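Local coordinates for extracellular sialidase/neuraminidase, putative (Aspergillus fumigatus, PDB 2XZI), which is a sialidase-family glycoside hydrolase that acts as a KDNase, probably cleaving terminal deaminoneuraminic acid (KDN) from glycoconjugates, at residues F357-D360 with N365-R368; E56-R59 with Q63-G66; L17-S20 with P26-L29; D13-F18 with S86-L91. All coordinates share one frame; numbering follows the deposited sequence.

Contact 1: residues F357-D360 with N365-R368; sequences FFND and NSYR. With KDM (deamino-alpha-neuraminic acid), chain D.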
loop_
_atom_site.group_PDB
_atom_site.type_symbol
_atom_site.label_atom_id
_atom_site.label_comp_id
_atom_site.label_asym_id
_atom_site.label_seq_id
_atom_site.Cartn_x
_atom_site.Cartn_y
_atom_site.Cartn_z
ATOM N N PHE A 357 -10.708 -2.275 -15.312
ATOM C CA PHE A 357 -11.491 -2.094 -16.530
ATOM C C PHE A 357 -12.681 -3.047 -16.594
ATOM O O PHE A 357 -13.692 -2.720 -17.225
ATOM C CB PHE A 357 -10.613 -2.248 -17.756
ATOM C CG PHE A 357 -9.793 -1.031 -18.076
ATOM C CD1 PHE A 357 -8.536 -0.845 -17.503
ATOM C CD2 PHE A 357 -10.279 -0.052 -18.948
ATOM C CE1 PHE A 357 -7.769 0.286 -17.794
ATOM C CE2 PHE A 357 -9.523 1.083 -19.241
ATOM C CZ PHE A 357 -8.258 1.253 -18.664
ATOM N N PHE A 358 -12.556 -4.198 -15.938
ATOM C CA PHE A 358 -13.657 -5.154 -15.782
ATOM C C PHE A 358 -14.129 -5.725 -17.134
ATOM O O PHE A 358 -15.265 -6.175 -17.278
ATOM C CB PHE A 358 -14.811 -4.514 -15.000
ATOM C CG PHE A 358 -15.602 -5.487 -14.184
ATOM C CD1 PHE A 358 -15.030 -6.113 -13.080
ATOM C CD2 PHE A 358 -16.929 -5.768 -14.497
ATOM C CE1 PHE A 358 -15.762 -7.015 -12.307
ATOM C CE2 PHE A 358 -17.669 -6.668 -13.730
ATOM C CZ PHE A 358 -17.084 -7.289 -12.631
ATOM N N ASN A 359 -13.221 -5.733 -18.107
ATOM C CA ASN A 359 -13.516 -6.236 -19.459
ATOM C C ASN A 359 -13.731 -7.742 -19.489
ATOM O O ASN A 359 -14.346 -8.257 -20.423
ATOM C CB ASN A 359 -12.395 -5.867 -20.421
ATOM C CG ASN A 359 -11.045 -6.288 -19.906
ATOM O OD1 ASN A 359 -10.559 -5.736 -18.918
ATOM N ND2 ASN A 359 -10.450 -7.289 -20.537
ATOM N N ASP A 360 -13.218 -8.440 -18.479
ATOM C CA ASP A 360 -13.399 -9.884 -18.321
ATOM C C ASP A 360 -14.133 -10.172 -17.006
ATOM O O ASP A 360 -14.021 -11.258 -16.431
ATOM C CB ASP A 360 -12.030 -10.593 -18.391
ATOM C CG ASP A 360 -12.134 -12.126 -18.439
ATOM O OD1 ASP A 360 -13.131 -12.664 -18.997
ATOM O OD2 ASP A 360 -11.198 -12.806 -17.928
ATOM N N ASN A 365 -8.466 -11.890 -17.153
ATOM C CA ASN A 365 -8.077 -10.980 -18.216
ATOM C C ASN A 365 -8.556 -9.533 -18.056
ATOM O O ASN A 365 -8.318 -8.712 -18.941
ATOM C CB ASN A 365 -8.484 -11.531 -19.594
ATOM C CG ASN A 365 -7.791 -10.798 -20.738
ATOM O OD1 ASN A 365 -6.581 -10.545 -20.696
ATOM N ND2 ASN A 365 -8.557 -10.455 -21.771
ATOM N N SER A 366 -9.202 -9.224 -16.932
ATOM C CA SER A 366 -9.590 -7.850 -16.652
ATOM C C SER A 366 -8.364 -6.985 -16.333
ATOM O O SER A 366 -7.628 -7.238 -15.367
ATOM C CB SER A 366 -10.629 -7.782 -15.540
ATOM O OG SER A 366 -11.897 -8.214 -16.027
ATOM N N TYR A 367 -8.126 -5.990 -17.176
ATOM C CA TYR A 367 -6.972 -5.109 -17.037
ATOM C C TYR A 367 -7.079 -4.242 -15.789
ATOM O O TYR A 367 -8.115 -3.642 -15.518
ATOM C CB TYR A 367 -6.820 -4.242 -18.287
ATOM C CG TYR A 367 -6.478 -5.059 -19.523
ATOM C CD1 TYR A 367 -5.167 -5.476 -19.770
ATOM C CD2 TYR A 367 -7.478 -5.431 -20.433
ATOM C CE1 TYR A 367 -4.852 -6.238 -20.896
ATOM C CE2 TYR A 367 -7.168 -6.193 -21.562
ATOM C CZ TYR A 367 -5.860 -6.597 -21.774
ATOM O OH TYR A 367 -5.551 -7.355 -22.894
ATOM N N ARG A 368 -5.985 -4.194 -15.033
ATOM C CA ARG A 368 -5.961 -3.386 -13.819
ATOM C C ARG A 368 -4.930 -2.283 -13.936
ATOM O O ARG A 368 -3.792 -2.526 -14.349
ATOM C CB ARG A 368 -5.636 -4.244 -12.598
ATOM C CG ARG A 368 -6.444 -5.507 -12.486
ATOM C CD ARG A 368 -7.942 -5.230 -12.350
ATOM N NE ARG A 368 -8.674 -6.451 -12.024
ATOM C CZ ARG A 368 -8.802 -6.930 -10.785
ATOM N NH1 ARG A 368 -8.261 -6.280 -9.747
ATOM N NH2 ARG A 368 -9.470 -8.062 -10.580
HETATM C C2 KDM D . -15.837 -6.095 -7.843
HETATM C C1 KDM D . -15.678 -5.695 -6.357
HETATM C C3 KDM D . -15.717 -4.865 -8.772
HETATM C C4 KDM D . -14.268 -4.339 -8.824
HETATM C C5 KDM D . -13.269 -5.472 -9.114
HETATM C C6 KDM D . -13.468 -6.644 -8.127
HETATM C C7 KDM D . -12.607 -7.920 -8.259
HETATM C C8 KDM D . -12.966 -8.928 -7.134
HETATM C C9 KDM D . -12.214 -10.277 -7.213
HETATM O O5 KDM D . -11.922 -4.981 -9.018
HETATM O O1A KDM D . -15.025 -6.472 -5.620
HETATM O O1B KDM D . -16.210 -4.621 -5.989
HETATM O O4 KDM D . -14.184 -3.330 -9.837
HETATM O O6 KDM D . -14.858 -7.090 -8.229
HETATM O O7 KDM D . -12.820 -8.527 -9.542
HETATM O O8 KDM D . -12.743 -8.331 -5.849
HETATM O O9 KDM D . -10.904 -10.122 -7.776
HETATM O O2 KDM D . -17.129 -6.687 -8.040
#
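The side-chain amide of Asn359 works like a piece of backbone: OD1 accepts from Tyr367 N at 3.0 Å, on a lone pair in the carbonyl plane, while ND2 donates to Asn365 O, also at 3.0 Å. Its first torsion of 52° tucks CG between the backbone N and the carbonyl carbon and swings the amide across the loop. There it crosses Tyr367 at about a right angle, with the two planes only 20° apart and Asn359 ND2 3.6 Å from Tyr367 CE2. At the strand end of the loop, Phe357 N gives a nearly straight bond (171°) to Tyr367 O, and that oxygen also lies at the edge of the Phe357 ring. Beyond the amide, Asp360 N meets Ser366 OG at 2.8 Å, and Asp360 OD2 takes Asn365 N on its anti lone pair at 3.0 Å. Ser366 OG is shared with Gly361 O. Arg368, salt-bridged to Asp356, turns a guanidinium face toward O5 of a deaminoneuraminic acid, and Phe358 lies near the same sugar. Five hydrogen bonds thus close the hairpin loop between strands 349-356 and 368-375 without regular pairing, and the loop borders a second sugar-binding site at the protein surface.

Contact 2: residues E56-R59 with Q63-G66; sequences EGRR and QDFG. With KDM (deamino-alpha-neuraminic acid), chain C.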
loop_
_atom_site.group_PDB
_atom_site.type_symbol
_atom_site.label_atom_id
_atom_site.label_comp_id
_atom_site.label_asym_id
_atom_site.label_seq_id
_atom_site.Cartn_x
_atom_site.Cartn_y
_atom_site.Cartn_z
ATOM N N GLU A 56 2.890 -3.926 -7.971
ATOM C CA GLU A 56 3.112 -5.206 -8.598
ATOM C C GLU A 56 2.804 -5.116 -10.077
ATOM O O GLU A 56 1.690 -4.768 -10.481
ATOM C CB GLU A 56 2.199 -6.251 -7.958
ATOM C CG GLU A 56 2.658 -6.697 -6.584
ATOM C CD GLU A 56 1.756 -7.749 -5.981
ATOM O OE1 GLU A 56 1.092 -8.499 -6.741
ATOM O OE2 GLU A 56 1.731 -7.841 -4.737
ATOM N N GLY A 57 3.816 -5.416 -10.885
ATOM C CA GLY A 57 3.657 -5.518 -12.338
ATOM C C GLY A 57 3.290 -6.965 -12.611
ATOM O O GLY A 57 4.120 -7.877 -12.544
ATOM N N ARG A 58 2.020 -7.186 -12.883
ATOM C CA ARG A 58 1.504 -8.530 -13.112
ATOM C C ARG A 58 1.586 -8.841 -14.615
ATOM O O ARG A 58 0.830 -8.294 -15.427
ATOM C CB ARG A 58 0.099 -8.677 -12.499
ATOM C CG ARG A 58 0.084 -8.420 -10.993
ATOM C CD ARG A 58 -1.232 -8.767 -10.330
ATOM N NE ARG A 58 -1.052 -8.767 -8.875
ATOM C CZ ARG A 58 -1.944 -9.219 -7.996
ATOM N NH1 ARG A 58 -3.104 -9.739 -8.388
ATOM N NH2 ARG A 58 -1.651 -9.189 -6.699
ATOM N N ARG A 59 2.524 -9.719 -14.965
ATOM C CA ARG A 59 2.975 -9.831 -16.336
ATOM C C ARG A 59 1.897 -10.249 -17.308
ATOM O O ARG A 59 1.715 -9.593 -18.346
ATOM C CB ARG A 59 4.162 -10.769 -16.408
ATOM C CG ARG A 59 5.434 -10.177 -15.786
ATOM C CD ARG A 59 6.351 -9.540 -16.819
ATOM N NE ARG A 59 6.854 -10.534 -17.780
ATOM C CZ ARG A 59 6.613 -10.508 -19.093
ATOM N NH1 ARG A 59 5.891 -9.527 -19.645
ATOM N NH2 ARG A 59 7.122 -11.474 -19.858
ATOM N N GLN A 63 -3.921 -11.987 -12.028
ATOM C CA GLN A 63 -3.910 -12.916 -10.890
ATOM C C GLN A 63 -2.797 -12.639 -9.890
ATOM O O GLN A 63 -1.795 -12.016 -10.217
ATOM C CB GLN A 63 -3.857 -14.372 -11.371
ATOM C CG GLN A 63 -5.102 -14.755 -12.171
ATOM C CD GLN A 63 -4.902 -15.984 -13.042
ATOM O OE1 GLN A 63 -3.909 -16.098 -13.754
ATOM N NE2 GLN A 63 -5.860 -16.904 -12.994
ATOM N N ASP A 64 -3.000 -13.110 -8.661
ATOM C CA ASP A 64 -2.078 -12.865 -7.543
ATOM C C ASP A 64 -0.821 -13.724 -7.609
ATOM O O ASP A 64 0.138 -13.481 -6.871
ATOM C CB ASP A 64 -2.735 -13.197 -6.192
ATOM C CG ASP A 64 -4.008 -12.407 -5.897
ATOM O OD1 ASP A 64 -4.338 -11.429 -6.583
ATOM O OD2 ASP A 64 -4.703 -12.813 -4.937
ATOM N N PHE A 65 -0.854 -14.762 -8.440
ATOM C CA PHE A 65 0.234 -15.731 -8.542
ATOM C C PHE A 65 0.768 -15.703 -9.970
ATOM O O PHE A 65 0.164 -15.086 -10.858
ATOM C CB PHE A 65 -0.285 -17.141 -8.216
ATOM C CG PHE A 65 -1.481 -17.532 -9.043
ATOM C CD1 PHE A 65 -1.319 -18.121 -10.303
ATOM C CD2 PHE A 65 -2.766 -17.286 -8.580
ATOM C CE1 PHE A 65 -2.430 -18.460 -11.087
ATOM C CE2 PHE A 65 -3.884 -17.622 -9.362
ATOM C CZ PHE A 65 -3.707 -18.200 -10.618
ATOM N N GLY A 66 1.880 -16.400 -10.185
ATOM C CA GLY A 66 2.564 -16.378 -11.477
ATOM C C GLY A 66 3.641 -15.315 -11.507
ATOM O O GLY A 66 4.080 -14.823 -10.467
HETATM C C2 KDM C . -6.022 -10.200 -3.010
HETATM C C1 KDM C . -7.268 -9.334 -3.148
HETATM C C3 KDM C . -4.805 -9.504 -3.648
HETATM C C4 KDM C . -3.450 -9.922 -3.008
HETATM C C5 KDM C . -3.511 -11.189 -2.145
HETATM C C6 KDM C . -4.596 -11.009 -1.054
HETATM C C7 KDM C . -4.903 -12.304 -0.286
HETATM C C8 KDM C . -5.847 -12.018 0.896
HETATM C C9 KDM C . -6.198 -13.299 1.633
HETATM O O5 KDM C . -2.213 -11.494 -1.573
HETATM O O1A KDM C . -7.299 -8.472 -4.057
HETATM O O1B KDM C . -8.187 -9.576 -2.329
HETATM O O4 KDM C . -2.515 -10.134 -4.066
HETATM O O6 KDM C . -5.863 -10.499 -1.589
HETATM O O7 KDM C . -5.519 -13.237 -1.178
HETATM O O8 KDM C . -5.225 -11.133 1.839
HETATM O O9 KDM C . -4.992 -13.798 2.233
HETATM O O2 KDM C . -6.335 -11.403 -3.722
HETATM O O HOH W 1 0.926 -11.041 -5.423
#
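Over one face of the Arg58 guanidinium lies Asp64 CA, offset toward the rim, while the Glu56 carboxyl carbon and O4 of the bound deaminoneuraminic acid sit at its edge, in plane. The carboxylate of Asp64 is turned 68° from the guanidinium plane, and the two side chains run side by side, pointing the same way. Arg58 NH1 donates to the anti lone pair of Asp64 OD1 at 2.8 Å, in a salt bridge whose acceptor lies 19° out of the guanidinium plane. From within strand 51-58, Glu56 OE1 receives both NE and NH2 of Arg58, a side-on grip on one oxygen, the NH2 bond being 2.8 Å long. The arginine is extended from CG to NE, which carries its head from the strand to the sugar, where NH2 donates to KDM O4 at 2.9 Å. The other oxygen of Asp64, OD2, lies 2.5 Å from KDM O2, too short for the details of this hydrogen bond to be pressed. Arg39, Gln128, Arg245 and Arg302 also bind this sugar through hydrogen bonds. Glu56 is thus a second-shell residue that fixes the rotation of Arg58, and Arg58 in turn holds Asp64. The network presents an N-H to the sugar's O4 and turns a carboxylate to its anomeric hydroxyl, consistent with a sialidase active site.

Contact 3: residues L17-S20 with P26-L29; sequences LFRS and PDKL
Arg19 and Asp27 face each other across a short loop, their backbones joined by one bond, Asp27 N to Arg19 O, 2.9 Å long and nearly straight at 172°. The second bond ends on a side chain: Arg19 N donates to Asp27 OD2 at 2.8 Å, on its anti lone pair. With CG beside its own backbone N (chi1 -79°), Asp27 turns its carboxylate back to the strand end, where OD2 also packs against Arg19 CB at 3.4 Å. The guanidinium of Arg19 is not its partner. The arginine crosses the aspartate at about a right angle, and its bend at chi3 (69°) turns the head to the loop, where NH2 bonds Ala24 O and NE makes a weak bond to Ser25 O. Pro26 CB rests on Ser20 O at 3.5 Å. Leu17 O and Asp27 OD2, both acceptors, lie 3.3 Å apart; Lys73 NZ binds both groups, with a hydrogen bond to Leu17 O and a salt bridge to Asp27 OD1. Leu17 and Phe18 form a classic beta bulge opposite Ile370. Asp27 therefore ties the end of strand 12-18 to the following loop and to strand 68-74, and Lys73 would be expected to offset the closeness of carboxylate and carbonyl.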
loop_
_atom_site.group_PDB
_atom_site.type_symbol
_atom_site.label_atom_id
_atom_site.label_comp_id
_atom_site.label_asym_id
_atom_site.label_seq_id
_atom_site.Cartn_x
_atom_site.Cartn_y
_atom_site.Cartn_z
ATOM N N LEU A 17 -1.294 6.519 -13.294
ATOM C CA LEU A 17 0.158 6.504 -13.161
ATOM C C LEU A 17 0.775 5.174 -13.593
ATOM O O LEU A 17 1.931 5.130 -14.052
ATOM C CB LEU A 17 0.582 6.869 -11.728
ATOM C CG LEU A 17 2.083 6.986 -11.471
ATOM C CD1 LEU A 17 2.676 8.074 -12.375
ATOM C CD2 LEU A 17 2.386 7.266 -9.994
ATOM N N PHE A 18 0.036 4.086 -13.417
ATOM C CA PHE A 18 0.481 2.782 -13.905
ATOM C C PHE A 18 -0.574 2.314 -14.893
ATOM O O PHE A 18 -1.705 2.012 -14.518
ATOM C CB PHE A 18 0.671 1.785 -12.747
ATOM C CG PHE A 18 1.783 2.159 -11.796
ATOM C CD1 PHE A 18 1.549 3.012 -10.724
ATOM C CD2 PHE A 18 3.062 1.646 -11.963
ATOM C CE1 PHE A 18 2.565 3.343 -9.845
ATOM C CE2 PHE A 18 4.106 1.972 -11.092
ATOM C CZ PHE A 18 3.863 2.820 -10.020
ATOM N N ARG A 19 -0.190 2.332 -16.171
ATOM C CA ARG A 19 -1.091 2.147 -17.301
ATOM C C ARG A 19 -0.995 0.717 -17.805
ATOM O O ARG A 19 0.059 0.289 -18.276
ATOM C CB ARG A 19 -0.712 3.130 -18.411
ATOM C CG ARG A 19 -0.843 4.595 -17.972
ATOM C CD ARG A 19 -0.382 5.578 -19.057
ATOM N NE ARG A 19 -1.308 5.583 -20.194
ATOM C CZ ARG A 19 -2.386 6.357 -20.307
ATOM N NH1 ARG A 19 -2.694 7.236 -19.355
ATOM N NH2 ARG A 19 -3.171 6.244 -21.375
ATOM N N SER A 20 -2.108 0.002 -17.698
ATOM C CA SER A 20 -2.180 -1.417 -18.085
ATOM C C SER A 20 -2.005 -1.625 -19.598
ATOM O O SER A 20 -2.096 -0.669 -20.385
ATOM C CB SER A 20 -3.499 -2.031 -17.589
ATOM O OG SER A 20 -4.582 -1.130 -17.767
ATOM N N PRO A 26 0.980 2.159 -22.773
ATOM C CA PRO A 26 1.067 1.284 -21.602
ATOM C C PRO A 26 2.443 1.363 -20.961
ATOM O O PRO A 26 3.440 1.618 -21.648
ATOM C CB PRO A 26 0.845 -0.104 -22.196
ATOM C CG PRO A 26 1.374 0.010 -23.615
ATOM C CD PRO A 26 0.906 1.379 -24.028
ATOM N N ASP A 27 2.510 1.143 -19.653
ATOM C CA ASP A 27 3.807 1.224 -18.989
ATOM C C ASP A 27 4.602 -0.062 -19.180
ATOM O O ASP A 27 4.097 -1.151 -18.893
ATOM C CB ASP A 27 3.629 1.556 -17.506
ATOM C CG ASP A 27 3.375 3.021 -17.278
ATOM O OD1 ASP A 27 4.252 3.844 -17.633
ATOM O OD2 ASP A 27 2.287 3.376 -16.766
ATOM N N LYS A 28 5.825 0.085 -19.693
ATOM C CA LYS A 28 6.763 -1.013 -19.878
ATOM C C LYS A 28 8.135 -0.588 -19.352
ATOM O O LYS A 28 8.433 0.617 -19.261
ATOM C CB LYS A 28 6.889 -1.367 -21.375
ATOM C CG LYS A 28 5.583 -1.683 -22.092
ATOM C CD LYS A 28 5.821 -1.970 -23.572
ATOM C CE LYS A 28 4.550 -2.466 -24.241
ATOM N NZ LYS A 28 4.751 -2.677 -25.702
ATOM N N LEU A 29 8.958 -1.564 -18.970
ATOM C CA LEU A 29 10.349 -1.301 -18.625
ATOM C C LEU A 29 11.181 -0.962 -19.861
ATOM O O LEU A 29 10.743 -1.196 -20.996
ATOM C CB LEU A 29 10.958 -2.506 -17.899
ATOM C CG LEU A 29 10.212 -2.942 -16.631
ATOM C CD1 LEU A 29 10.724 -4.296 -16.142
ATOM C CD2 LEU A 29 10.382 -1.916 -15.545
#

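Contact 4: residues D13-F18 with S86-L91; sequences DEFPLF and SDWEPL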
loop_
_atom_site.group_PDB
_atom_site.type_symbol
_atom_site.label_atom_id
_atom_site.label_comp_id
_atom_site.label_asym_id
_atom_site.label_seq_id
_atom_site.Cartn_x
_atom_site.Cartn_y
_atom_site.Cartn_z
ATOM N N ASP A 13 -6.218 16.933 -8.274
ATOM C CA ASP A 13 -5.927 16.502 -9.642
ATOM C C ASP A 13 -5.659 15.006 -9.612
ATOM O O ASP A 13 -5.302 14.443 -8.570
ATOM C CB ASP A 13 -4.761 17.284 -10.265
ATOM C CG ASP A 13 -4.895 17.459 -11.797
ATOM O OD1 ASP A 13 -5.640 16.715 -12.471
ATOM O OD2 ASP A 13 -4.226 18.366 -12.341
ATOM N N GLU A 14 -5.844 14.365 -10.752
ATOM C CA GLU A 14 -5.815 12.925 -10.796
ATOM C C GLU A 14 -5.535 12.458 -12.205
ATOM O O GLU A 14 -5.988 13.066 -13.184
ATOM C CB GLU A 14 -7.141 12.367 -10.272
ATOM C CG GLU A 14 -8.396 12.922 -10.954
ATOM C CD GLU A 14 -8.845 14.292 -10.453
ATOM O OE1 GLU A 14 -8.642 14.623 -9.265
ATOM O OE2 GLU A 14 -9.414 15.047 -11.264
ATOM N N PHE A 15 -4.775 11.377 -12.315
ATOM C CA PHE A 15 -4.463 10.767 -13.605
ATOM C C PHE A 15 -3.916 9.358 -13.413
ATOM O O PHE A 15 -3.378 9.046 -12.354
ATOM C CB PHE A 15 -3.503 11.648 -14.444
ATOM C CG PHE A 15 -2.249 12.081 -13.729
ATOM C CD1 PHE A 15 -1.085 11.307 -13.773
ATOM C CD2 PHE A 15 -2.217 13.294 -13.063
ATOM C CE1 PHE A 15 0.083 11.740 -13.123
ATOM C CE2 PHE A 15 -1.070 13.728 -12.402
ATOM C CZ PHE A 15 0.087 12.942 -12.426
ATOM N N PRO A 16 -4.034 8.497 -14.437
ATOM C CA PRO A 16 -3.406 7.164 -14.317
ATOM C C PRO A 16 -1.880 7.273 -14.229
ATOM O O PRO A 16 -1.255 8.046 -14.987
ATOM C CB PRO A 16 -3.830 6.443 -15.601
ATOM C CG PRO A 16 -4.971 7.278 -16.155
ATOM C CD PRO A 16 -4.727 8.673 -15.728
ATOM N N LEU A 17 -1.294 6.519 -13.294
ATOM C CA LEU A 17 0.158 6.504 -13.161
ATOM C C LEU A 17 0.775 5.174 -13.593
ATOM O O LEU A 17 1.931 5.130 -14.052
ATOM C CB LEU A 17 0.582 6.869 -11.728
ATOM C CG LEU A 17 2.083 6.986 -11.471
ATOM C CD1 LEU A 17 2.676 8.074 -12.375
ATOM C CD2 LEU A 17 2.386 7.266 -9.994
ATOM N N PHE A 18 0.036 4.086 -13.417
ATOM C CA PHE A 18 0.481 2.782 -13.905
ATOM C C PHE A 18 -0.574 2.314 -14.893
ATOM O O PHE A 18 -1.705 2.012 -14.518
ATOM C CB PHE A 18 0.671 1.785 -12.747
ATOM C CG PHE A 18 1.783 2.159 -11.796
ATOM C CD1 PHE A 18 1.549 3.012 -10.724
ATOM C CD2 PHE A 18 3.062 1.646 -11.963
ATOM C CE1 PHE A 18 2.565 3.343 -9.845
ATOM C CE2 PHE A 18 4.106 1.972 -11.092
ATOM C CZ PHE A 18 3.863 2.820 -10.020
ATOM N N SER A 86 3.910 14.624 -16.752
ATOM C CA SER A 86 5.284 14.891 -17.170
ATOM C C SER A 86 6.274 15.003 -16.007
ATOM O O SER A 86 7.481 15.041 -16.231
ATOM C CB SER A 86 5.361 16.140 -18.049
ATOM O OG SER A 86 4.968 17.276 -17.314
ATOM N N ASP A 87 5.766 15.056 -14.780
ATOM C CA ASP A 87 6.607 15.126 -13.591
ATOM C C ASP A 87 7.181 13.777 -13.150
ATOM O O ASP A 87 8.010 13.721 -12.227
ATOM C CB ASP A 87 5.810 15.747 -12.440
ATOM C CG ASP A 87 5.573 17.225 -12.628
ATOM O OD1 ASP A 87 6.474 17.910 -13.154
ATOM O OD2 ASP A 87 4.498 17.709 -12.222
ATOM N N TRP A 88 6.713 12.698 -13.774
ATOM C CA TRP A 88 7.056 11.339 -13.360
ATOM C C TRP A 88 8.023 10.667 -14.321
ATOM O O TRP A 88 7.866 10.760 -15.551
ATOM C CB TRP A 88 5.790 10.496 -13.223
ATOM C CG TRP A 88 4.964 10.861 -12.031
ATOM C CD1 TRP A 88 3.933 11.767 -11.984
ATOM C CD2 TRP A 88 5.079 10.318 -10.716
ATOM N NE1 TRP A 88 3.403 11.822 -10.716
ATOM C CE2 TRP A 88 4.084 10.937 -9.920
ATOM C CE3 TRP A 88 5.912 9.352 -10.132
ATOM C CZ2 TRP A 88 3.907 10.634 -8.582
ATOM C CZ3 TRP A 88 5.735 9.051 -8.794
ATOM C CH2 TRP A 88 4.734 9.684 -8.036
ATOM N N GLU A 89 9.004 9.978 -13.760
ATOM C CA GLU A 89 9.914 9.148 -14.559
ATOM C C GLU A 89 9.188 7.964 -15.221
ATOM O O GLU A 89 8.101 7.575 -14.792
ATOM C CB GLU A 89 11.055 8.627 -13.694
ATOM C CG GLU A 89 12.025 9.710 -13.225
ATOM C CD GLU A 89 13.099 9.167 -12.294
ATOM O OE1 GLU A 89 12.962 8.011 -11.825
ATOM O OE2 GLU A 89 14.069 9.903 -12.013
ATOM N N PRO A 90 9.807 7.357 -16.251
ATOM C CA PRO A 90 9.299 6.091 -16.779
ATOM C C PRO A 90 9.416 4.937 -15.784
ATOM O O PRO A 90 10.163 5.019 -14.799
ATOM C CB PRO A 90 10.202 5.815 -17.995
ATOM C CG PRO A 90 10.788 7.133 -18.359
ATOM C CD PRO A 90 10.927 7.879 -17.057
ATOM N N LEU A 91 8.655 3.890 -16.045
ATOM C CA LEU A 91 8.635 2.702 -15.206
ATOM C C LEU A 91 10.019 2.085 -15.042
ATOM O O LEU A 91 10.760 1.924 -16.020
ATOM C CB LEU A 91 7.669 1.670 -15.792
ATOM C CG LEU A 91 7.334 0.516 -14.857
ATOM C CD1 LEU A 91 6.351 0.985 -13.779
ATOM C CD2 LEU A 91 6.725 -0.595 -15.695
#
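Leu17 sets CG anti to its backbone N (chi1 -176°) and Trp88 sets its own CG beside N, which brings the leucine's two methyls down on one face of the indole. The side chains meet at about a right angle. Leu17 CD1 stands 3.7 Å from the centroid of the five-membered ring of Trp88, only 15° off the normal, a CH-pi contact. The second methyl, CD2, reaches the six-membered ring, coming to 3.9 Å from Trp88 CH2. Phe15 approaches the same indole obliquely: its ring plane is inclined 71° to the five-membered ring, with Phe15 CZ 3.9 Å from Trp88 NE1. That nitrogen lies near the plane of the phenyl ring, at its edge, and donates its hydrogen bond to Gly82 O. Farther along, Leu91 brings CD1 to the edge of the Phe18 ring, 3.6 Å from Phe18 CE2. No hydrogen bond crosses between 13-18 and 86-91; the touching surfaces are wholly side chain, and all five residues that meet are buried. Trp372 on strand 368-375 completes the aromatic cluster, edge-to-face with both Phe15 and Trp88, while Ala53 of strand 51-58 packs against Leu17, Phe18 and Trp88. Strand 12-18 is one of the two edge strands of the sheet that also holds 368-375, 349-356 and 334-343. This N-terminal strand thus joins a sheet of C-terminal strands and closes the ring of blades, as in other beta-propellers; here its side chains pack on the loop entering edge strand 92-93 of the next blade.

Contact 4 is the buried one, built from apolar side chains alone; contact 1 lies at the surface and is held by hydrogen bonds, and contacts 2 and 3 are partly buried and polar. Contacts 3 and 4 share Leu17 and Phe18 of strand 12-18, and they touch where Lys28 and Leu29 pack on Leu91. Contact 3 also meets contact 1, Ser20 lying against Phe357, Tyr367 and Arg368. Contacts 1 and 2 do not touch, their nearest atoms being about 6 Å apart, yet each borders a different deaminoneuraminic acid. Only contact 2 has a salt bridge across its segments, while contacts 1 and 3 use side-chain oxygens to hold backbone N-H groups.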